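PDB 5HIU: GTPase activator-like protein from Chaetomium thermophilum, which probably stimulates GTP hydrolysis by a small GTPase, as TSC2 proteins do, with this chain being only the all-helical N-terminal part. Local coordinates for residues Phe48-Phe53 / Trp82-Glu87; Val233-Val238 / Ala269-Ser274; Lys247-Ile252 / Leu290-Ser295. All coordinates share one frame; numbering follows the deposited sequence.

The modelled chain is an elongated array of helices without strands, an alpha-solenoid, and all three contacts join helices that are not consecutive in sequence. Contact 1 comes first and lies toward the N-terminal end, pairing helices 36-52 and 75-89. Contacts 2 and 3 follow, with centres about 16 Å and nearest atoms about 5 Å apart. Their segments alternate in sequence, helix 245-261 of contact 3 lying between the two helices of contact 2, though the contacts do not touch. From contact 1, the centres of contacts 2 and 3 are about 38 and 51 Å away, and contact 3 lies across the chain's centre. Each contact thus joins helices of one local portion of the array.

Contact 1. Residues Phe48-Phe53 / Trp82-Glu87; sequences FAVVDF and WELLIE
V50 and V51, side by side near the end of helix 36-52, meet different parts of the E87 side chain on helix 75-89, V50 its base and V51 its outer half. The V50 methyl CG1 is anti to the backbone N (chi1 166°), which brings it up to the base of the glutamate, 4.0 Å from E87 CB. The other V50 methyl, CG2, faces the tip of L84 one turn back, at 4.4 Å from L84 CD1. L84 gets there by its end rather than its base: its first bond does not aim at the valine, but the leucine branch swings in.

V51 meets the far end of E87. Both valines cross the glutamate obliquely, and V51 CG2 lies against the carboxylate, 3.3 Å from E87 OE1. A bend at chi2 (-52°) folds the acid back beside the methyl, while its OE2 forms a salt bridge with K90, just past the end of helix 75-89. The two helix segments run almost parallel, 13° apart with axes 9.6 Å from each other, and I61 of helix 59-65 touches both V50 and L84 on the buried side.

Chemically, then, the pairing grades from purely apolar between V50 and L84 to mixed where V51 meets E87. There the glutamate lends its carbon chain and one oxygen to van der Waals contact, while its charge is probably offset by K90.

Contact 2. Residues Val233-Val238 / Ala269-Ser274; sequences VIESLV and AWHTIS
E235 OE1 is gripped twice: by ND1 of H232, three residues earlier on the same helix, and by a water at 2.8 Å that donates a weak bond to E235 OE1. The same water is hydrogen-bonded to T272 OG1, also at 2.8 Å, so it bridges helices 224-240 and 266-277, linking E235 and T272, which share no direct hydrogen bond. T272 OG1 has a further, weak tie to the carbonyl of E268 one turn back.

The other carboxylate oxygen turns to H271. E235 OE2 lies 3.7 Å from H271 ND1, without a hydrogen bond, and comes at the imidazole obliquely, with the carboxylate and ring planes 58° apart. E235 can reach that far because its CG is turned away from the backbone N (chi1 -177°) and the chain stays extended beyond it.

Below the acid the helices come close, with the CA atoms of E235 and T272 only 5.2 Å apart. T272 faces helix 224-240 and divides its two branches. The T272 and E235 side chains cross at about a right angle, with T272 OG1 3.6 Å from E235 CB. The threonine methyl sits over the backbone instead, with T272 CG2 3.7 Å from E235 N, and meets I234 through CG2 to CG2 at 3.8 Å.

The two segments run nearly parallel, 19° apart. I234 also touches L215 of helix 204-219, while I273, whose first bond points away from helix 224-240, packs on L255 of helix 245-261. V238 extends the same interface one turn on, against I275 and I276 of helix 266-277.

Contact 3. Residues Lys247-Ile252 / Leu290-Ser295; sequences KLKYCI and LDFLRS
F292 reaches from helix 281-294 to K249 and I252 of helix 245-261, and its ring does all the touching. It leaves the backbone at CB, which already aims at the other helix; with CG beside the backbone N (chi1 -61°), the ring is carried straight into the interface. CB, CG and the delta carbons carry the ring across; the epsilon carbons make the close approaches to helix 245-261. On one side F292 CE1 meets the lysine at K249 CE, 4.0 Å away; on the other, F292 CE2 meets the methyl I252 CG2 at 3.9 Å. The tip atom CZ points between the two partners.

Both neighbours come at the ring's edge, the isoleucine methyl in the ring plane, and neither lies over a face. Helices 245-261 and 281-294 are separated in sequence by helix 266-277, an arrangement of non-consecutive helices packed side by side that belongs to the alpha-solenoid. F292 also touches A315 of helix 302-322, so its ring connects with a further helix of the array.

K249 gets to the ring with a fully stretched chain from CB to NZ, which runs oblique to the F292 side chain and brings CE to the ring's edge. The ammonium beyond it stays 6.2 Å from the carboxylate atom, K249 NZ to D291 OD2, where any attraction is probably long-range. I252 instead stands at about a right angle to F292, and also touches T285 of helix 281-294, the helix that carries F292.

Contact 1. Residues Phe48-Phe53 / Trp82-Glu87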
loop_
_atom_site.group_PDB
_atom_site.type_symbol
_atom_site.label_atom_id
_atom_site.label_comp_id
_atom_site.label_asym_id
_atom_site.label_seq_id
_atom_site.Cartn_x
_atom_site.Cartn_y
_atom_site.Cartn_z
ATOM N N PHE A 48 -15.719 24.278 27.121
ATOM C CA PHE A 48 -14.798 24.489 28.238
ATOM C C PHE A 48 -15.228 23.692 29.473
ATOM O O PHE A 48 -14.402 23.054 30.119
ATOM C CB PHE A 48 -14.673 25.993 28.563
ATOM C CG PHE A 48 -13.551 26.662 27.836
ATOM C CD1 PHE A 48 -13.551 26.722 26.451
ATOM C CD2 PHE A 48 -12.479 27.200 28.526
ATOM C CE1 PHE A 48 -12.507 27.311 25.762
ATOM C CE2 PHE A 48 -11.430 27.788 27.845
ATOM C CZ PHE A 48 -11.440 27.837 26.460
ATOM N N ALA A 49 -16.521 23.736 29.783
ATOM C CA ALA A 49 -17.102 23.030 30.930
ATOM C C ALA A 49 -16.876 21.530 30.874
ATOM O O ALA A 49 -16.416 20.916 31.840
ATOM C CB ALA A 49 -18.592 23.303 30.996
ATOM N N VAL A 50 -17.218 20.948 29.733
ATOM C CA VAL A 50 -17.013 19.530 29.491
ATOM C C VAL A 50 -15.545 19.200 29.720
ATOM O O VAL A 50 -15.241 18.245 30.430
ATOM C CB VAL A 50 -17.484 19.130 28.073
ATOM C CG1 VAL A 50 -16.984 17.750 27.681
ATOM C CG2 VAL A 50 -19.007 19.200 27.986
ATOM N N VAL A 51 -14.641 20.005 29.164
ATOM C CA VAL A 51 -13.201 19.793 29.363
ATOM C C VAL A 51 -12.878 19.703 30.868
ATOM O O VAL A 51 -12.030 18.905 31.290
ATOM C CB VAL A 51 -12.347 20.901 28.670
ATOM C CG1 VAL A 51 -10.907 20.914 29.173
ATOM C CG2 VAL A 51 -12.354 20.728 27.162
ATOM N N ASP A 52 -13.570 20.508 31.670
ATOM C CA ASP A 52 -13.313 20.577 33.108
ATOM C C ASP A 52 -14.123 19.576 33.946
ATOM O O ASP A 52 -13.945 19.484 35.166
ATOM C CB ASP A 52 -13.550 22.011 33.596
ATOM C CG ASP A 52 -12.528 22.983 33.043
ATOM O OD1 ASP A 52 -11.987 22.738 31.941
ATOM O OD2 ASP A 52 -12.250 23.989 33.714
ATOM N N PHE A 53 -15.012 18.836 33.289
ATOM C CA PHE A 53 -15.807 17.803 33.935
ATOM C C PHE A 53 -16.028 16.678 32.935
ATOM O O PHE A 53 -17.131 16.483 32.439
ATOM C CB PHE A 53 -17.148 18.375 34.394
ATOM C CG PHE A 53 -17.041 19.377 35.513
ATOM C CD1 PHE A 53 -17.028 18.962 36.842
ATOM C CD2 PHE A 53 -16.979 20.742 35.242
ATOM C CE1 PHE A 53 -16.944 19.885 37.872
ATOM C CE2 PHE A 53 -16.895 21.670 36.270
ATOM C CZ PHE A 53 -16.877 21.239 37.585
ATOM N N TRP A 82 -19.040 21.372 16.413
ATOM C CA TRP A 82 -18.138 20.245 16.176
ATOM C C TRP A 82 -17.140 20.100 17.289
ATOM O O TRP A 82 -16.818 19.006 17.721
ATOM C CB TRP A 82 -17.341 20.441 14.903
ATOM C CG TRP A 82 -18.003 20.025 13.693
ATOM C CD1 TRP A 82 -18.341 20.813 12.649
ATOM C CD2 TRP A 82 -18.380 18.712 13.347
ATOM N NE1 TRP A 82 -18.921 20.074 11.662
ATOM C CE2 TRP A 82 -18.964 18.770 12.069
ATOM C CE3 TRP A 82 -18.307 17.484 13.997
ATOM C CZ2 TRP A 82 -19.462 17.647 11.422
ATOM C CZ3 TRP A 82 -18.807 16.366 13.354
ATOM C CH2 TRP A 82 -19.377 16.458 12.080
ATOM N N GLU A 83 -16.632 21.224 17.737
ATOM C CA GLU A 83 -15.643 21.223 18.793
ATOM C C GLU A 83 -16.216 20.763 20.109
ATOM O O GLU A 83 -15.513 20.165 20.930
ATOM C CB GLU A 83 -15.046 22.601 18.920
ATOM C CG GLU A 83 -14.337 22.976 17.643
ATOM C CD GLU A 83 -13.706 24.323 17.708
ATOM O OE1 GLU A 83 -14.392 25.289 18.139
ATOM O OE2 GLU A 83 -12.525 24.379 17.294
ATOM N N LEU A 84 -17.500 21.033 20.302
ATOM C CA LEU A 84 -18.175 20.633 21.504
ATOM C C LEU A 84 -18.462 19.146 21.420
ATOM O O LEU A 84 -18.363 18.443 22.428
ATOM C CB LEU A 84 -19.459 21.436 21.675
ATOM C CG LEU A 84 -20.494 20.910 22.667
ATOM C CD1 LEU A 84 -19.989 21.065 24.093
ATOM C CD2 LEU A 84 -21.805 21.650 22.467
ATOM N N LEU A 85 -18.830 18.677 20.223
ATOM C CA LEU A 85 -19.167 17.264 20.013
ATOM C C LEU A 85 -17.912 16.391 20.144
ATOM O O LEU A 85 -17.943 15.299 20.708
ATOM C CB LEU A 85 -19.837 17.058 18.649
ATOM C CG LEU A 85 -21.230 17.669 18.423
ATOM C CD1 LEU A 85 -21.744 17.316 17.031
ATOM C CD2 LEU A 85 -22.259 17.225 19.459
ATOM N N ILE A 86 -16.814 16.906 19.632
ATOM C CA ILE A 86 -15.529 16.244 19.704
ATOM C C ILE A 86 -15.132 16.006 21.150
ATOM O O ILE A 86 -14.665 14.916 21.505
ATOM C CB ILE A 86 -14.471 17.090 18.969
ATOM C CG1 ILE A 86 -14.566 16.802 17.484
ATOM C CG2 ILE A 86 -13.069 16.792 19.458
ATOM C CD1 ILE A 86 -14.018 17.897 16.632
ATOM N N GLU A 87 -15.324 17.014 21.990
ATOM C CA GLU A 87 -15.029 16.842 23.407
ATOM C C GLU A 87 -15.989 15.859 24.037
ATOM O O GLU A 87 -15.586 15.108 24.908
ATOM C CB GLU A 87 -15.038 18.174 24.170
ATOM C CG GLU A 87 -13.854 19.071 23.853
ATOM C CD GLU A 87 -12.521 18.355 23.999
ATOM O OE1 GLU A 87 -12.119 18.095 25.149
ATOM O OE2 GLU A 87 -11.875 18.046 22.965
#

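Contact 2. Residues Val233-Val238 / Ala269-Ser274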
loop_
_atom_site.group_PDB
_atom_site.type_symbol
_atom_site.label_atom_id
_atom_site.label_comp_id
_atom_site.label_asym_id
_atom_site.label_seq_id
_atom_site.Cartn_x
_atom_site.Cartn_y
_atom_site.Cartn_z
ATOM N N VAL A 233 -1.265 0.443 4.901
ATOM C CA VAL A 233 -2.623 -0.058 5.024
ATOM C C VAL A 233 -2.659 -1.520 4.622
ATOM O O VAL A 233 -3.272 -2.338 5.287
ATOM C CB VAL A 233 -3.630 0.784 4.241
ATOM C CG1 VAL A 233 -4.915 0.012 3.982
ATOM C CG2 VAL A 233 -3.928 2.054 5.008
ATOM N N ILE A 234 -1.963 -1.851 3.558
ATOM C CA ILE A 234 -1.942 -3.208 3.051
ATOM C C ILE A 234 -1.172 -4.110 3.980
ATOM O O ILE A 234 -1.592 -5.217 4.244
ATOM C CB ILE A 234 -1.381 -3.259 1.617
ATOM C CG1 ILE A 234 -2.425 -2.691 0.664
ATOM C CG2 ILE A 234 -1.049 -4.693 1.199
ATOM C CD1 ILE A 234 -1.824 -2.236 -0.645
ATOM N N GLU A 235 -0.045 -3.628 4.485
ATOM C CA GLU A 235 0.683 -4.335 5.540
ATOM C C GLU A 235 -0.316 -4.668 6.635
ATOM O O GLU A 235 -0.366 -5.785 7.099
ATOM C CB GLU A 235 1.815 -3.457 6.045
ATOM C CG GLU A 235 2.744 -4.033 7.101
ATOM C CD GLU A 235 3.784 -3.016 7.593
ATOM O OE1 GLU A 235 3.864 -1.889 7.054
ATOM O OE2 GLU A 235 4.536 -3.328 8.532
ATOM N N SER A 236 -1.147 -3.708 7.020
ATOM C CA SER A 236 -2.082 -3.937 8.083
ATOM C C SER A 236 -3.008 -5.044 7.708
ATOM O O SER A 236 -3.245 -5.956 8.508
ATOM C CB SER A 236 -2.913 -2.707 8.372
ATOM O OG SER A 236 -2.289 -1.949 9.367
ATOM N N LEU A 237 -3.565 -4.961 6.506
ATOM C CA LEU A 237 -4.501 -5.976 6.105
ATOM C C LEU A 237 -3.857 -7.315 6.316
ATOM O O LEU A 237 -4.383 -8.155 7.055
ATOM C CB LEU A 237 -4.935 -5.823 4.659
ATOM C CG LEU A 237 -6.024 -4.786 4.448
ATOM C CD1 LEU A 237 -6.482 -4.849 3.001
ATOM C CD2 LEU A 237 -7.215 -5.014 5.368
ATOM N N VAL A 238 -2.693 -7.503 5.707
ATOM C CA VAL A 238 -2.060 -8.819 5.748
ATOM C C VAL A 238 -1.622 -9.179 7.156
ATOM O O VAL A 238 -1.706 -10.312 7.547
ATOM C CB VAL A 238 -0.908 -8.987 4.728
ATOM C CG1 VAL A 238 -1.431 -8.819 3.310
ATOM C CG2 VAL A 238 0.217 -8.010 4.981
ATOM N N ALA A 269 7.914 -1.650 0.645
ATOM C CA ALA A 269 7.167 -2.584 -0.199
ATOM C C ALA A 269 7.692 -4.010 -0.045
ATOM O O ALA A 269 6.940 -4.982 -0.102
ATOM C CB ALA A 269 7.248 -2.160 -1.677
ATOM N N TRP A 270 8.994 -4.173 0.112
ATOM C CA TRP A 270 9.483 -5.524 0.181
ATOM C C TRP A 270 8.950 -6.120 1.475
ATOM O O TRP A 270 8.514 -7.281 1.526
ATOM C CB TRP A 270 11.004 -5.598 0.114
ATOM C CG TRP A 270 11.423 -6.928 0.515
ATOM C CD1 TRP A 270 12.062 -7.268 1.652
ATOM C CD2 TRP A 270 11.119 -8.137 -0.163
ATOM N NE1 TRP A 270 12.205 -8.628 1.719
ATOM C CE2 TRP A 270 11.619 -9.187 0.617
ATOM C CE3 TRP A 270 10.459 -8.437 -1.354
ATOM C CZ2 TRP A 270 11.507 -10.513 0.237
ATOM C CZ3 TRP A 270 10.334 -9.759 -1.725
ATOM C CH2 TRP A 270 10.867 -10.778 -0.946
ATOM N N HIS A 271 8.941 -5.306 2.525
ATOM C CA HIS A 271 8.459 -5.784 3.826
ATOM C C HIS A 271 7.046 -6.329 3.682
ATOM O O HIS A 271 6.712 -7.445 4.097
ATOM C CB HIS A 271 8.510 -4.660 4.843
ATOM C CG HIS A 271 8.370 -5.135 6.245
ATOM N ND1 HIS A 271 7.141 -5.307 6.852
ATOM C CD2 HIS A 271 9.298 -5.498 7.158
ATOM C CE1 HIS A 271 7.319 -5.746 8.081
ATOM N NE2 HIS A 271 8.619 -5.866 8.293
ATOM N N THR A 272 6.210 -5.547 3.033
ATOM C CA THR A 272 4.840 -5.959 2.833
ATOM C C THR A 272 4.764 -7.167 1.910
ATOM O O THR A 272 3.984 -8.084 2.162
ATOM C CB THR A 272 3.983 -4.779 2.343
ATOM O OG1 THR A 272 4.121 -3.691 3.270
ATOM C CG2 THR A 272 2.546 -5.160 2.273
ATOM N N ILE A 273 5.579 -7.194 0.861
ATOM C CA ILE A 273 5.543 -8.332 -0.049
ATOM C C ILE A 273 6.053 -9.567 0.692
ATOM O O ILE A 273 5.583 -10.678 0.410
ATOM C CB ILE A 273 6.343 -8.073 -1.349
ATOM C CG1 ILE A 273 5.610 -7.074 -2.235
ATOM C CG2 ILE A 273 6.536 -9.345 -2.168
ATOM C CD1 ILE A 273 6.514 -6.447 -3.275
ATOM N N SER A 274 6.998 -9.394 1.630
ATOM C CA SER A 274 7.564 -10.557 2.301
ATOM C C SER A 274 6.485 -11.222 3.118
ATOM O O SER A 274 6.301 -12.447 3.051
ATOM C CB SER A 274 8.779 -10.220 3.169
ATOM O OG SER A 274 8.536 -9.078 3.964
HETATM O O HOH W 1 5.786 -2.242 5.043
#

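Contact 3. Residues Lys247-Ile252 / Leu290-Ser295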
loop_
_atom_site.group_PDB
_atom_site.type_symbol
_atom_site.label_atom_id
_atom_site.label_comp_id
_atom_site.label_asym_id
_atom_site.label_seq_id
_atom_site.Cartn_x
_atom_site.Cartn_y
_atom_site.Cartn_z
ATOM N N LYS A 247 -7.971 -10.548 -5.139
ATOM C CA LYS A 247 -7.278 -9.246 -5.071
ATOM C C LYS A 247 -5.751 -9.348 -5.136
ATOM O O LYS A 247 -5.048 -8.335 -5.335
ATOM C CB LYS A 247 -7.655 -8.538 -3.769
ATOM C CG LYS A 247 -9.136 -8.249 -3.641
ATOM C CD LYS A 247 -9.551 -7.205 -4.664
ATOM C CE LYS A 247 -11.026 -7.253 -4.945
ATOM N NZ LYS A 247 -11.260 -6.658 -6.280
ATOM N N LEU A 248 -5.252 -10.571 -4.962
ATOM C CA LEU A 248 -3.829 -10.823 -4.796
ATOM C C LEU A 248 -3.042 -10.333 -5.993
ATOM O O LEU A 248 -2.114 -9.563 -5.835
ATOM C CB LEU A 248 -3.569 -12.316 -4.558
ATOM C CG LEU A 248 -2.194 -12.715 -4.004
ATOM C CD1 LEU A 248 -1.985 -12.178 -2.595
ATOM C CD2 LEU A 248 -2.044 -14.231 -4.031
ATOM N N LYS A 249 -3.417 -10.752 -7.192
ATOM C CA LYS A 249 -2.711 -10.294 -8.374
ATOM C C LYS A 249 -2.519 -8.779 -8.312
ATOM O O LYS A 249 -1.404 -8.277 -8.481
ATOM C CB LYS A 249 -3.460 -10.686 -9.648
ATOM C CG LYS A 249 -2.767 -10.231 -10.925
ATOM C CD LYS A 249 -3.434 -10.766 -12.177
ATOM C CE LYS A 249 -2.849 -10.066 -13.392
ATOM N NZ LYS A 249 -3.134 -10.739 -14.692
ATOM N N TYR A 250 -3.601 -8.057 -8.037
ATOM C CA TYR A 250 -3.577 -6.605 -8.092
ATOM C C TYR A 250 -2.662 -6.023 -6.999
ATOM O O TYR A 250 -1.830 -5.155 -7.293
ATOM C CB TYR A 250 -5.017 -6.054 -8.031
ATOM C CG TYR A 250 -5.843 -6.244 -9.314
ATOM C CD1 TYR A 250 -5.384 -7.039 -10.372
ATOM C CD2 TYR A 250 -7.092 -5.629 -9.456
ATOM C CE1 TYR A 250 -6.126 -7.191 -11.529
ATOM C CE2 TYR A 250 -7.844 -5.781 -10.611
ATOM C CZ TYR A 250 -7.350 -6.563 -11.639
ATOM O OH TYR A 250 -8.071 -6.730 -12.787
ATOM N N CYS A 251 -2.780 -6.494 -5.759
ATOM C CA CYS A 251 -1.806 -6.099 -4.715
ATOM C C CYS A 251 -0.342 -6.354 -5.147
ATOM O O CYS A 251 0.513 -5.476 -5.062
ATOM C CB CYS A 251 -2.075 -6.861 -3.434
ATOM S SG CYS A 251 -3.653 -6.442 -2.687
ATOM N N ILE A 252 -0.077 -7.551 -5.651
ATOM C CA ILE A 252 1.252 -7.889 -6.131
ATOM C C ILE A 252 1.654 -6.997 -7.302
ATOM O O ILE A 252 2.766 -6.438 -7.298
ATOM C CB ILE A 252 1.385 -9.386 -6.508
ATOM C CG1 ILE A 252 1.131 -10.294 -5.295
ATOM C CG2 ILE A 252 2.771 -9.680 -7.043
ATOM C CD1 ILE A 252 1.987 -9.987 -4.075
ATOM N N LEU A 290 5.257 -15.141 -11.763
ATOM C CA LEU A 290 5.753 -15.807 -12.961
ATOM C C LEU A 290 4.845 -15.480 -14.111
ATOM O O LEU A 290 5.333 -15.193 -15.209
ATOM C CB LEU A 290 5.826 -17.317 -12.782
ATOM C CG LEU A 290 6.978 -17.798 -11.909
ATOM C CD1 LEU A 290 6.715 -19.232 -11.473
ATOM C CD2 LEU A 290 8.309 -17.678 -12.635
ATOM N N ASP A 291 3.529 -15.516 -13.847
ATOM C CA ASP A 291 2.510 -15.118 -14.834
ATOM C C ASP A 291 2.889 -13.805 -15.510
ATOM O O ASP A 291 2.711 -13.663 -16.706
ATOM C CB ASP A 291 1.117 -14.958 -14.199
ATOM C CG ASP A 291 0.384 -16.273 -14.013
ATOM O OD1 ASP A 291 0.776 -17.305 -14.599
ATOM O OD2 ASP A 291 -0.613 -16.259 -13.264
ATOM N N PHE A 292 3.427 -12.851 -14.758
ATOM C CA PHE A 292 3.846 -11.600 -15.370
ATOM C C PHE A 292 4.874 -11.874 -16.444
ATOM O O PHE A 292 4.922 -11.180 -17.451
ATOM C CB PHE A 292 4.376 -10.620 -14.328
ATOM C CG PHE A 292 3.354 -10.237 -13.295
ATOM C CD1 PHE A 292 2.041 -9.950 -13.665
ATOM C CD2 PHE A 292 3.698 -10.159 -11.949
ATOM C CE1 PHE A 292 1.099 -9.593 -12.710
ATOM C CE2 PHE A 292 2.755 -9.803 -10.990
ATOM C CZ PHE A 292 1.454 -9.521 -11.369
ATOM N N LEU A 293 5.668 -12.917 -16.236
ATOM C CA LEU A 293 6.632 -13.370 -17.226
ATOM C C LEU A 293 5.986 -14.311 -18.249
ATOM O O LEU A 293 6.092 -14.080 -19.454
ATOM C CB LEU A 293 7.802 -14.065 -16.518
ATOM C CG LEU A 293 8.432 -13.361 -15.304
ATOM C CD1 LEU A 293 9.556 -14.202 -14.702
ATOM C CD2 LEU A 293 8.943 -11.983 -15.690
ATOM N N ARG A 294 5.317 -15.361 -17.756
ATOM C CA ARG A 294 4.671 -16.382 -18.608
ATOM C C ARG A 294 3.514 -15.809 -19.437
ATOM O O ARG A 294 3.530 -15.928 -20.650
ATOM C CB ARG A 294 4.184 -17.576 -17.777
ATOM N N SER A 295 2.529 -15.179 -18.786
ATOM C CA SER A 295 1.473 -14.392 -19.479
ATOM C C SER A 295 1.991 -13.497 -20.601
ATOM O O SER A 295 1.287 -13.320 -21.601
ATOM C CB SER A 295 0.699 -13.467 -18.518
ATOM O OG SER A 295 0.479 -14.061 -17.262
#